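Local coordinates for transcription termination factor FttA (Methanosarcina mazei, PDB 2XR1), which probably terminates transcription by cutting the nascent RNA as a zinc-dependent endo- and exonuclease, and forms a homodimer, at residues A240-H245 / P265-P270. Residues are numbered along the deposited sequence; the frame is centred on the assembly and turned at random.
Sequences AVIVTH and PVYCTP. With ZN (zinc ion), chain E.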
ATOM      1  N   ALA B 240      -7.536  -1.194  15.228  1.00 31.54           N
ATOM      2  CA  ALA B 240      -6.748  -1.183  16.472  1.00 29.79           C
ATOM      3  C   ALA B 240      -5.316  -0.751  16.286  1.00 28.24           C
ATOM      4  O   ALA B 240      -4.781  -0.778  15.213  1.00 28.37           O
ATOM      5  CB  ALA B 240      -6.787  -2.526  17.117  1.00 28.51           C
ATOM      6  N   VAL B 241      -4.710  -0.321  17.369  1.00 27.64           N
ATOM      7  CA  VAL B 241      -3.299  -0.037  17.410  1.00 26.64           C
ATOM      8  C   VAL B 241      -2.733  -0.988  18.448  1.00 26.61           C
ATOM      9  O   VAL B 241      -3.285  -1.108  19.533  1.00 26.99           O
ATOM     10  CB  VAL B 241      -3.027   1.466  17.755  1.00 27.64           C
ATOM     11  CG1 VAL B 241      -1.574   1.717  17.979  1.00 25.40           C
ATOM     12  CG2 VAL B 241      -3.550   2.390  16.592  1.00 26.00           C
ATOM     13  N   ILE B 242      -1.665  -1.705  18.095  1.00 26.22           N
ATOM     14  CA  ILE B 242      -0.957  -2.504  19.064  1.00 26.05           C
ATOM     15  C   ILE B 242       0.376  -1.848  19.401  1.00 25.91           C
ATOM     16  O   ILE B 242       1.115  -1.464  18.526  1.00 27.67           O
ATOM     17  CB  ILE B 242      -0.787  -3.932  18.575  1.00 25.48           C
ATOM     18  CG1 ILE B 242      -2.108  -4.692  18.756  1.00 27.73           C
ATOM     19  CG2 ILE B 242       0.256  -4.675  19.386  1.00 24.47           C
ATOM     20  CD1 ILE B 242      -3.129  -4.471  17.708  1.00 25.94           C
ATOM     21  N   VAL B 243       0.681  -1.717  20.673  1.00 25.46           N
ATOM     22  CA  VAL B 243       1.970  -1.219  21.114  1.00 24.73           C
ATOM     23  C   VAL B 243       2.733  -2.430  21.671  1.00 24.41           C
ATOM     24  O   VAL B 243       2.306  -3.081  22.636  1.00 24.73           O
ATOM     25  CB  VAL B 243       1.799  -0.128  22.185  1.00 25.45           C
ATOM     26  CG1 VAL B 243       3.123   0.298  22.708  1.00 25.10           C
ATOM     27  CG2 VAL B 243       0.988   1.097  21.635  1.00 25.27           C
ATOM     28  N   THR B 244       3.867  -2.723  21.060  1.00 23.60           N
ATOM     29  CA  THR B 244       4.616  -3.914  21.390  1.00 23.22           C
ATOM     30  C   THR B 244       5.393  -3.742  22.695  1.00 24.17           C
ATOM     31  O   THR B 244       5.521  -4.695  23.456  1.00 24.93           O
ATOM     32  CB  THR B 244       5.610  -4.244  20.291  1.00 22.67           C
ATOM     33  OG1 THR B 244       6.475  -3.137  20.151  1.00 25.33           O
ATOM     34  CG2 THR B 244       4.937  -4.503  18.968  1.00 20.11           C
ATOM     35  N   HIS B 245       5.909  -2.537  22.947  1.00 24.23           N
ATOM     36  CA  HIS B 245       6.568  -2.242  24.213  1.00 24.43           C
ATOM     37  C   HIS B 245       6.691  -0.733  24.352  1.00 25.07           C
ATOM     38  O   HIS B 245       6.385  -0.001  23.425  1.00 24.33           O
ATOM     39  CB  HIS B 245       7.943  -2.933  24.365  1.00 24.19           C
ATOM     40  CG  HIS B 245       8.987  -2.482  23.394  1.00 25.73           C
ATOM     41  ND1 HIS B 245       8.951  -2.796  22.049  1.00 25.30           N
ATOM     42  CD2 HIS B 245      10.130  -1.772  23.582  1.00 28.23           C
ATOM     43  CE1 HIS B 245      10.021  -2.288  21.457  1.00 26.51           C
ATOM     44  NE2 HIS B 245      10.764  -1.685  22.366  1.00 26.55           N
ATOM     45  N   PRO B 265      -9.107   1.488  19.926  1.00 34.83           N
ATOM     46  CA  PRO B 265      -8.333   1.047  21.044  1.00 33.19           C
ATOM     47  C   PRO B 265      -6.837   0.970  20.767  1.00 31.68           C
ATOM     48  O   PRO B 265      -6.414   0.843  19.619  1.00 31.16           O
ATOM     49  CB  PRO B 265      -8.857  -0.343  21.258  1.00 33.18           C
ATOM     50  CG  PRO B 265      -9.224  -0.801  19.892  1.00 33.25           C
ATOM     51  CD  PRO B 265      -9.696   0.364  19.173  1.00 34.13           C
ATOM     52  N   VAL B 266      -6.053   1.051  21.843  1.00 30.67           N
ATOM     53  CA  VAL B 266      -4.640   0.793  21.818  1.00 28.29           C
ATOM     54  C   VAL B 266      -4.451  -0.415  22.720  1.00 27.81           C
ATOM     55  O   VAL B 266      -4.842  -0.367  23.895  1.00 28.99           O
ATOM     56  CB  VAL B 266      -3.861   1.982  22.393  1.00 28.68           C
ATOM     57  CG1 VAL B 266      -2.392   1.656  22.404  1.00 27.43           C
ATOM     58  CG2 VAL B 266      -4.153   3.230  21.631  1.00 28.00           C
ATOM     59  N   TYR B 267      -3.895  -1.507  22.194  1.00 26.73           N
ATOM     60  CA  TYR B 267      -3.737  -2.754  22.985  1.00 25.92           C
ATOM     61  C   TYR B 267      -2.271  -2.917  23.310  1.00 25.35           C
ATOM     62  O   TYR B 267      -1.442  -2.805  22.416  1.00 24.07           O
ATOM     63  CB  TYR B 267      -4.162  -3.998  22.227  1.00 25.26           C
ATOM     64  CG  TYR B 267      -5.610  -4.074  21.939  1.00 24.89           C
ATOM     65  CD1 TYR B 267      -6.498  -4.436  22.922  1.00 27.09           C
ATOM     66  CD2 TYR B 267      -6.090  -3.798  20.674  1.00 25.08           C
ATOM     67  CE1 TYR B 267      -7.852  -4.504  22.671  1.00 28.25           C
ATOM     68  CE2 TYR B 267      -7.445  -3.852  20.396  1.00 27.06           C
ATOM     69  CZ  TYR B 267      -8.319  -4.186  21.404  1.00 27.69           C
ATOM     70  OH  TYR B 267      -9.650  -4.206  21.153  1.00 28.53           O
ATOM     71  N   CYS B 268      -1.978  -3.177  24.597  1.00 26.04           N
ATOM     72  CA  CYS B 268      -0.618  -3.427  25.067  1.00 25.91           C
ATOM     73  C   CYS B 268      -0.660  -4.132  26.395  1.00 26.56           C
ATOM     74  O   CYS B 268      -1.712  -4.367  26.903  1.00 27.50           O
ATOM     75  CB  CYS B 268       0.138  -2.134  25.245  1.00 26.09           C
ATOM     76  SG  CYS B 268      -0.597  -1.159  26.535  1.00 29.03           S
ATOM     77  N   THR B 269       0.500  -4.508  26.933  1.00 27.08           N
ATOM     78  CA  THR B 269       0.546  -5.206  28.246  1.00 28.23           C
ATOM     79  C   THR B 269       0.313  -4.195  29.333  1.00 28.30           C
ATOM     80  O   THR B 269       0.434  -3.023  29.090  1.00 29.33           O
ATOM     81  CB  THR B 269       1.889  -5.926  28.496  1.00 27.88           C
ATOM     82  OG1 THR B 269       2.957  -4.978  28.368  1.00 28.05           O
ATOM     83  CG2 THR B 269       2.059  -7.089  27.500  1.00 26.00           C
ATOM     84  N   PRO B 270      -0.060  -4.631  30.522  1.00 28.93           N
ATOM     85  CA  PRO B 270      -0.261  -3.626  31.611  1.00 29.64           C
ATOM     86  C   PRO B 270       0.961  -2.770  31.944  1.00 29.89           C
ATOM     87  O   PRO B 270       0.827  -1.571  32.158  1.00 31.93           O
ATOM     88  CB  PRO B 270      -0.675  -4.477  32.813  1.00 30.17           C
ATOM     89  CG  PRO B 270      -1.267  -5.714  32.210  1.00 30.54           C
ATOM     90  CD  PRO B 270      -0.639  -5.947  30.854  1.00 29.32           C
TER
HETATM   91 ZN    ZN E1638      12.898  -1.205  22.291  1.00 34.99          ZN
HETATM   92  O   HOH W   1       2.853  -4.204  25.137  1.00 19.89           O
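The Tyr267 ring meets Ala240 at its edge. Ala240 CB lies near the ring plane, 3.6 Å from Tyr267 CE2. Tyr267 CG stands anti to its carbonyl carbon (chi1 -67°), and the ring runs back along the sheet toward Ala240. Ile242 CD1 lies oblique to the ring, and Ile242 CG1 packs against Tyr267 CB. The His245 imidazole, just past the strand, meets the His332 ring edge-to-face. Its NE2 binds a zinc ion at 2.2 Å, and its ND1 donates to Thr244 OG1, which sits 24° out of the ring plane.

Strands 240-242 and 266-268 run parallel, their axes at 30°. Three backbone bonds join them. Val241 N donates to Pro265 O, Tyr267 N to Val241 O at 2.8 Å, and Val243 N to Tyr267 O at 3.0 Å. Val241 thus uses both its N-H and its C=O, the usual parallel pattern. On the face opposite Tyr267 and Ile242, Val243 CG2 meets Val266 CG1 at 3.5 Å.

Beyond the last strand bond the two segments part, and a water bridges them. It donates to Val243 O and weakly to Thr244 O, and accepts from Thr269 N at 3.0 Å. Thr269 N-caps helix 270-290.

His245 shares its zinc ion with His247, His332 and Asp355. Strand 240-242 thus runs into the metal site, with His245 in the loop that follows it, as in the metallo-beta-lactamase fold. Thr244 OG1 also bonds to Asp212, a second-shell link consistent with holding the His245 ring in its rotation. Strand 208-211 flanks 240-242, and strand 308-310 flanks 266-268. Helix 254-259, on the crossover between the paired strands, packs on Val241, Val243 and Val266.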